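Local coordinates for lipoprotein (Colwellia psychrerythraea, PDB 3O0Y) that is of unknown function but, as a DUF885-family lipoprotein of the Peptidase MA clan, may be related to metallopeptidases, at residues Leu457-Leu460 with Arg461-Pro465; Leu34-Gln37 with Ala38-Leu42; His445-Ile448 with Ala449-Asp453. All coordinates share one frame; numbering follows the deposited sequence.

Contact 1: residues Leu457-Leu460 with Arg461-Pro465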
loop_
_atom_site.group_PDB
_atom_site.type_symbol
_atom_site.label_atom_id
_atom_site.label_comp_id
_atom_site.label_asym_id
_atom_site.label_seq_id
_atom_site.Cartn_x
_atom_site.Cartn_y
_atom_site.Cartn_z
ATOM N N LEU A 457 15.319 7.923 -14.631
ATOM C CA LEU A 457 15.176 6.474 -14.479
ATOM C C LEU A 457 14.045 6.038 -15.400
ATOM O O LEU A 457 13.099 6.791 -15.660
ATOM C CB LEU A 457 14.820 6.135 -13.038
ATOM C CG LEU A 457 15.912 6.468 -12.013
ATOM C CD1 LEU A 457 15.434 6.079 -10.612
ATOM C CD2 LEU A 457 17.270 5.814 -12.337
ATOM N N PRO A 458 14.128 4.818 -15.878
ATOM C CA PRO A 458 13.012 4.178 -16.561
ATOM C C PRO A 458 11.748 4.327 -15.767
ATOM O O PRO A 458 11.788 4.289 -14.524
ATOM C CB PRO A 458 13.416 2.686 -16.643
ATOM C CG PRO A 458 14.699 2.559 -16.080
ATOM C CD PRO A 458 15.202 3.888 -15.562
ATOM N N PHE A 459 10.613 4.503 -16.439
ATOM C CA PHE A 459 9.406 4.917 -15.739
ATOM C C PHE A 459 8.989 3.977 -14.639
ATOM O O PHE A 459 8.683 4.422 -13.529
ATOM C CB PHE A 459 8.202 5.113 -16.636
ATOM C CG PHE A 459 7.029 5.649 -15.916
ATOM C CD1 PHE A 459 6.891 6.978 -15.670
ATOM C CD2 PHE A 459 6.044 4.784 -15.510
ATOM C CE1 PHE A 459 5.743 7.442 -14.976
ATOM C CE2 PHE A 459 4.954 5.214 -14.807
ATOM C CZ PHE A 459 4.817 6.548 -14.525
ATOM N N LEU A 460 9.066 2.673 -14.843
ATOM C CA LEU A 460 8.611 1.809 -13.770
ATOM C C LEU A 460 9.488 1.904 -12.506
ATOM O O LEU A 460 9.005 1.664 -11.385
ATOM C CB LEU A 460 8.585 0.356 -14.251
ATOM C CG LEU A 460 7.411 -0.022 -15.173
ATOM C CD1 LEU A 460 7.469 -1.561 -15.544
ATOM C CD2 LEU A 460 6.043 0.334 -14.595
ATOM N N ARG A 461 10.727 2.350 -12.681
ATOM C CA ARG A 461 11.578 2.641 -11.547
ATOM C C ARG A 461 11.171 3.852 -10.746
ATOM O O ARG A 461 11.467 3.913 -9.542
ATOM C CB ARG A 461 13.048 2.801 -11.912
ATOM C CG ARG A 461 13.701 1.398 -12.125
ATOM C CD ARG A 461 15.213 1.518 -11.936
ATOM N NE ARG A 461 15.630 1.930 -10.585
ATOM C CZ ARG A 461 16.868 2.176 -10.213
ATOM N NH1 ARG A 461 17.913 2.101 -11.056
ATOM N NH2 ARG A 461 17.113 2.546 -8.965
ATOM N N ARG A 462 10.462 4.778 -11.366
ATOM C CA ARG A 462 9.987 5.940 -10.667
ATOM C C ARG A 462 8.786 5.686 -9.729
ATOM O O ARG A 462 8.536 6.460 -8.813
ATOM C CB ARG A 462 9.668 7.106 -11.615
ATOM C CG ARG A 462 10.858 7.521 -12.399
ATOM C CD ARG A 462 10.542 8.395 -13.528
ATOM N NE ARG A 462 9.983 9.654 -13.067
ATOM C CZ ARG A 462 9.425 10.567 -13.875
ATOM N NH1 ARG A 462 9.406 10.377 -15.192
ATOM N NH2 ARG A 462 8.980 11.712 -13.394
ATOM N N ILE A 463 8.071 4.605 -9.955
ATOM C CA ILE A 463 6.903 4.198 -9.157
ATOM C C ILE A 463 7.029 2.785 -8.579
ATOM O O ILE A 463 6.018 2.160 -8.201
ATOM C CB ILE A 463 5.633 4.235 -10.003
ATOM C CG1 ILE A 463 5.777 3.397 -11.271
ATOM C CG2 ILE A 463 5.361 5.707 -10.462
ATOM C CD1 ILE A 463 4.372 2.937 -11.896
ATOM N N ALA A 464 8.248 2.257 -8.535
ATOM C CA ALA A 464 8.492 0.843 -8.215
ATOM C C ALA A 464 7.899 0.560 -6.839
ATOM O O ALA A 464 8.263 1.248 -5.890
ATOM C CB ALA A 464 10.057 0.603 -8.175
ATOM N N PRO A 465 7.033 -0.461 -6.707
ATOM C CA PRO A 465 6.363 -0.708 -5.423
ATOM C C PRO A 465 7.076 -1.833 -4.675
ATOM O O PRO A 465 6.521 -2.997 -4.703
ATOM C CB PRO A 465 5.036 -1.318 -5.829
ATOM C CG PRO A 465 5.263 -1.894 -7.128
ATOM C CD PRO A 465 6.435 -1.250 -7.784
HETATM O O HOH W 1 10.907 8.283 -16.763
#
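A weakly bonded helical turn, 459-462, led into by L457 and P458, brings F459 and L460 against I463, and L457 against R461. Its clearest backbone bond runs from R462 N to F459 O, 2.8 Å with an N-H...O angle of 139°; R461 N and R462 N both make weak bonds to P458 O, and I463 N makes another weak one to L460 O. Proline suits the entry because the start of a helix does not need its N-H. The isobutyl group of L457 lies over one face of the R461 guanidinium, with L457 CD1 4.2 Å from R461 CZ and offset toward the rim. A bend at chi3 (63°) helps turn that guanidinium, whose NH1 bonds to N105 on helix 100-117. On the apolar side, I463 has CG1 between its backbone N and carbonyl carbon (chi1 55°), and CD1 meets two neighbours at once: F459 CE2 obliquely at 3.7 Å, and L460 CD2 at 4.1 Å. Arginine at 462 is long enough to bond one backbone carbonyl directly and reach another through a water. Its NH2 bonds to L452 O, while a water in the guanidinium plane accepts from R462 NH1 at 3.0 Å and donates to L457 O at 2.9 Å.

Contact 2: residues Leu34-Gln37 with Ala38-Leu42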
loop_
_atom_site.group_PDB
_atom_site.type_symbol
_atom_site.label_atom_id
_atom_site.label_comp_id
_atom_site.label_asym_id
_atom_site.label_seq_id
_atom_site.Cartn_x
_atom_site.Cartn_y
_atom_site.Cartn_z
ATOM N N LEU A 34 12.844 -2.458 -24.013
ATOM C CA LEU A 34 12.199 -3.448 -23.143
ATOM C C LEU A 34 11.514 -2.807 -21.922
ATOM O O LEU A 34 10.418 -3.255 -21.485
ATOM C CB LEU A 34 13.194 -4.514 -22.670
ATOM C CG LEU A 34 13.585 -5.457 -23.795
ATOM C CD1 LEU A 34 14.977 -6.120 -23.548
ATOM C CD2 LEU A 34 12.453 -6.564 -24.070
ATOM N N TYR A 35 12.168 -1.796 -21.383
ATOM C CA TYR A 35 11.619 -1.125 -20.188
ATOM C C TYR A 35 10.379 -0.354 -20.538
ATOM O O TYR A 35 9.378 -0.346 -19.800
ATOM C CB TYR A 35 12.608 -0.151 -19.587
ATOM C CG TYR A 35 14.000 -0.689 -19.152
ATOM C CD1 TYR A 35 14.240 -2.026 -18.905
ATOM C CD2 TYR A 35 15.043 0.178 -19.049
ATOM C CE1 TYR A 35 15.490 -2.464 -18.581
ATOM C CE2 TYR A 35 16.313 -0.240 -18.674
ATOM C CZ TYR A 35 16.545 -1.567 -18.408
ATOM O OH TYR A 35 17.829 -2.061 -18.086
ATOM N N LEU A 36 10.390 0.257 -21.719
ATOM C CA LEU A 36 9.200 0.895 -22.276
ATOM C C LEU A 36 8.080 -0.061 -22.564
ATOM O O LEU A 36 6.885 0.199 -22.262
ATOM C CB LEU A 36 9.572 1.673 -23.531
ATOM C CG LEU A 36 8.438 2.607 -24.043
ATOM C CD1 LEU A 36 8.102 3.785 -23.020
ATOM C CD2 LEU A 36 8.868 3.202 -25.416
ATOM N N GLN A 37 8.434 -1.205 -23.160
ATOM C CA GLN A 37 7.449 -2.200 -23.463
ATOM C C GLN A 37 6.746 -2.733 -22.188
ATOM O O GLN A 37 5.541 -2.965 -22.167
ATOM C CB GLN A 37 8.096 -3.342 -24.206
ATOM C CG GLN A 37 7.081 -4.408 -24.608
ATOM C CD GLN A 37 7.760 -5.695 -25.170
ATOM O OE1 GLN A 37 8.975 -5.713 -25.462
ATOM N NE2 GLN A 37 6.981 -6.792 -25.241
ATOM N N ALA A 38 7.526 -2.982 -21.146
ATOM C CA ALA A 38 6.976 -3.325 -19.828
ATOM C C ALA A 38 6.004 -2.279 -19.281
ATOM O O ALA A 38 4.897 -2.622 -18.872
ATOM C CB ALA A 38 8.101 -3.624 -18.775
ATOM N N LYS A 39 6.443 -1.025 -19.267
ATOM C CA LYS A 39 5.542 0.031 -18.840
ATOM C C LYS A 39 4.215 0.029 -19.621
ATOM O O LYS A 39 3.142 0.049 -19.019
ATOM C CB LYS A 39 6.263 1.342 -19.038
ATOM C CG LYS A 39 5.331 2.524 -18.835
ATOM C CD LYS A 39 6.100 3.777 -19.121
ATOM C CE LYS A 39 5.731 4.539 -20.237
ATOM N NZ LYS A 39 6.182 6.030 -20.151
ATOM N N GLN A 40 4.297 0.017 -20.954
ATOM C CA GLN A 40 3.120 0.226 -21.805
ATOM C C GLN A 40 2.190 -0.988 -21.750
ATOM O O GLN A 40 0.961 -0.839 -21.681
ATOM C CB GLN A 40 3.545 0.611 -23.231
ATOM C CG GLN A 40 4.287 1.951 -23.236
ATOM C CD GLN A 40 4.504 2.552 -24.588
ATOM O OE1 GLN A 40 4.678 1.849 -25.579
ATOM N NE2 GLN A 40 4.571 3.878 -24.623
ATOM N N SER A 41 2.759 -2.157 -21.683
ATOM C CA SER A 41 1.961 -3.366 -21.661
ATOM C C SER A 41 1.235 -3.538 -20.318
ATOM O O SER A 41 0.068 -3.958 -20.299
ATOM C CB SER A 41 2.791 -4.596 -21.918
ATOM O OG SER A 41 3.114 -4.631 -23.282
ATOM N N LEU A 42 1.923 -3.266 -19.227
ATOM C CA LEU A 42 1.299 -3.402 -17.909
ATOM C C LEU A 42 0.152 -2.406 -17.838
ATOM O O LEU A 42 -0.973 -2.783 -17.459
ATOM C CB LEU A 42 2.313 -3.104 -16.803
ATOM C CG LEU A 42 1.783 -3.194 -15.382
ATOM C CD1 LEU A 42 1.146 -4.565 -15.042
ATOM C CD2 LEU A 42 2.894 -2.724 -14.382
#
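Within helix 27-44, L34, Y35, L36 and Q37 each offer a carbonyl to the residue four places on, in regular alpha-helical bonding. A38 N to L34 O and Q40 N to L36 O both measure 2.9 Å, the latter at 161°. The closely packed part of this turn faces the protein. A38 suits it because a lone methyl lets other helices come near: its CB lies 3.6 Å from L34 O within the turn and also touches T113 of helix 100-117 and L460 of helix 459-462. The ring of Y35 is likewise buried, against helices 73-92 and 100-117. Q37 and S41, one turn apart, look to the same outside partner. With CG anti to the backbone nitrogen (chi1 -178°) and an extended chain, Q37 carries its amide out to E82 of helix 73-92, and Q37 CG passes 4.2 Å from S41 OG on the way. The looser side has L36 as its exposed residue; K39 and Q40 are partly exposed, and K39 also packs on helix 459-462. Here contact is made by lengths of chain crossing at an angle: L36 CD1 lies 3.7 Å from K39 CE and 3.9 Å from Q40 NE2, while L36 CG is 4.0 Å from Q40 CD. Long flexible polar residues fit such a place, since their methylenes and amide can cross over a leucine; Q40 NE2 also reaches the backbone oxygen of D59. Toward helix 73-92, Q37 NE2 and S41 OG both bond to OE2 of E82, so two uncharged polar groups converge on a single carboxylate oxygen. That would probably help stabilise its negative charge and joins helix 27-44 to helix 73-92 through two hydrogen bonds.

Contact 3: residues His445-Ile448 with Ala449-Asp453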
loop_
_atom_site.group_PDB
_atom_site.type_symbol
_atom_site.label_atom_id
_atom_site.label_comp_id
_atom_site.label_asym_id
_atom_site.label_seq_id
_atom_site.Cartn_x
_atom_site.Cartn_y
_atom_site.Cartn_z
ATOM N N HIS A 445 5.314 10.311 1.845
ATOM C CA HIS A 445 5.264 11.404 0.873
ATOM C C HIS A 445 6.678 11.819 0.441
ATOM O O HIS A 445 7.003 11.927 -0.758
ATOM C CB HIS A 445 4.490 12.617 1.403
ATOM C CG HIS A 445 4.540 13.765 0.433
ATOM N ND1 HIS A 445 3.842 13.716 -0.757
ATOM C CD2 HIS A 445 5.333 14.873 0.372
ATOM C CE1 HIS A 445 4.143 14.801 -1.477
ATOM N NE2 HIS A 445 5.065 15.515 -0.829
ATOM N N TRP A 446 7.571 12.021 1.407
ATOM C CA TRP A 446 8.887 12.498 1.103
ATOM C C TRP A 446 9.576 11.477 0.154
ATOM O O TRP A 446 10.181 11.863 -0.843
ATOM C CB TRP A 446 9.683 12.739 2.379
ATOM C CG TRP A 446 10.905 13.611 2.211
ATOM C CD1 TRP A 446 12.211 13.197 2.169
ATOM C CD2 TRP A 446 10.935 15.031 2.192
ATOM N NE1 TRP A 446 13.037 14.272 2.113
ATOM C CE2 TRP A 446 12.292 15.410 2.107
ATOM C CE3 TRP A 446 9.946 16.020 2.240
ATOM C CZ2 TRP A 446 12.697 16.734 2.069
ATOM C CZ3 TRP A 446 10.360 17.318 2.204
ATOM C CH2 TRP A 446 11.713 17.675 2.181
ATOM N N GLN A 447 9.447 10.205 0.477
ATOM C CA GLN A 447 10.136 9.140 -0.267
ATOM C C GLN A 447 9.540 8.967 -1.635
ATOM O O GLN A 447 10.280 9.052 -2.650
ATOM C CB GLN A 447 10.126 7.849 0.516
ATOM C CG GLN A 447 10.729 6.653 -0.146
ATOM C CD GLN A 447 9.753 5.942 -1.023
ATOM O OE1 GLN A 447 8.794 5.359 -0.549
ATOM N NE2 GLN A 447 10.103 5.848 -2.345
ATOM N N ILE A 448 8.221 8.820 -1.679
ATOM C CA ILE A 448 7.534 8.592 -2.998
ATOM C C ILE A 448 7.712 9.777 -3.957
ATOM O O ILE A 448 7.988 9.627 -5.130
ATOM C CB ILE A 448 6.065 8.251 -2.757
ATOM C CG1 ILE A 448 5.989 6.816 -2.247
ATOM C CG2 ILE A 448 5.158 8.448 -4.015
ATOM C CD1 ILE A 448 4.675 6.429 -1.679
ATOM N N ALA A 449 7.548 10.982 -3.458
ATOM C CA ALA A 449 7.734 12.150 -4.250
ATOM C C ALA A 449 9.160 12.313 -4.772
ATOM O O ALA A 449 9.386 12.610 -5.969
ATOM C CB ALA A 449 7.287 13.429 -3.416
ATOM N N LEU A 450 10.160 12.047 -3.918
ATOM C CA LEU A 450 11.546 12.027 -4.415
ATOM C C LEU A 450 11.731 10.970 -5.508
ATOM O O LEU A 450 12.414 11.227 -6.477
ATOM C CB LEU A 450 12.558 11.882 -3.269
ATOM C CG LEU A 450 12.770 13.120 -2.435
ATOM C CD1 LEU A 450 13.592 12.776 -1.130
ATOM C CD2 LEU A 450 13.479 14.290 -3.279
ATOM N N ASN A 451 11.159 9.780 -5.335
ATOM C CA ASN A 451 11.333 8.756 -6.343
ATOM C C ASN A 451 10.700 9.209 -7.662
ATOM O O ASN A 451 11.328 9.022 -8.715
ATOM C CB ASN A 451 10.680 7.490 -5.903
ATOM C CG ASN A 451 11.133 6.278 -6.691
ATOM O OD1 ASN A 451 11.832 6.367 -7.750
ATOM N ND2 ASN A 451 10.734 5.130 -6.209
ATOM N N LEU A 452 9.527 9.870 -7.593
ATOM C CA LEU A 452 8.908 10.347 -8.820
ATOM C C LEU A 452 9.761 11.374 -9.518
ATOM O O LEU A 452 9.856 11.388 -10.761
ATOM C CB LEU A 452 7.571 10.982 -8.516
ATOM C CG LEU A 452 6.452 10.060 -8.187
ATOM C CD1 LEU A 452 5.204 10.955 -7.697
ATOM C CD2 LEU A 452 6.074 9.082 -9.341
ATOM N N ASP A 453 10.485 12.203 -8.734
ATOM C CA ASP A 453 11.351 13.197 -9.298
ATOM C C ASP A 453 12.627 12.667 -10.067
ATOM O O ASP A 453 13.313 13.463 -10.752
ATOM C CB ASP A 453 11.847 14.159 -8.239
ATOM C CG ASP A 453 10.864 15.252 -7.866
ATOM O OD1 ASP A 453 9.961 15.621 -8.650
ATOM O OD2 ASP A 453 11.022 15.740 -6.685
#
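Four consecutive i to i+4 bonds run from A449, L450, N451 and L452 back to H445, W446, Q447 and I448, all close to 3 Å and typified by A449 N to H445 O at 2.9 Å and 159°, so helix 444-452 is regular here. Upon it, side chains one turn apart pair off. The methyl of A449 sits over one face of the H445 imidazole in a CH-pi contact, A449 CB being 4.2 Å from the ring centroid and 22° off the ring normal, displaced toward the CE1-NE2 rim. H445 can offer this face because CG stands anti to the backbone nitrogen (chi1 176°), and alanine is small enough to lie beneath it. L450 CD1 meets the pyrrole part of W446 obliquely, 3.6 Å from W446 CD1. The indole in turn meets the ring of F378, and W446, Q447 and L450 all touch L588 of helix 580-588, so a broad aromatic next to a branched leucine fills the buried interface between helices. Q447 and N451 run side by side, Q447 NE2 lying 4.0 Å from N451 CB, and Q447 also packs on Y469, T470 and W473 of helix 467-483. Farther along, I448 CG2 and L452 CD1 make a looser apolar pair at 4.5 Å. The imidazole has polar ties at both nitrogens, ND1 to the hydroxyl of Y404 and NE2 to the backbone oxygen of Y384. Together they fix the rotation of a buried ring, which implies that A449 packs against a face held in place by hydrogen bonds.

Along the chain the order is contact 2, contact 3, contact 1, yet contact 1 lies spatially between the others, its centre about 11 Å from each. Contacts 2 and 3 are about 21 Å apart between centres and do not touch. Helix 27-44 meets the short turn 459-462 through F459 CB and K39 CD at 3.5 Å, and P458, just ahead of the turn, packs on Y35. Helix 444-452 precedes that turn directly in the chain, and I463 CG2 packs 3.6 Å from L452 CD2. The turn at contact 1 thus couples an N-terminal helix to the largely buried contact on helix 444-452 in this mostly helical, single-chain protein.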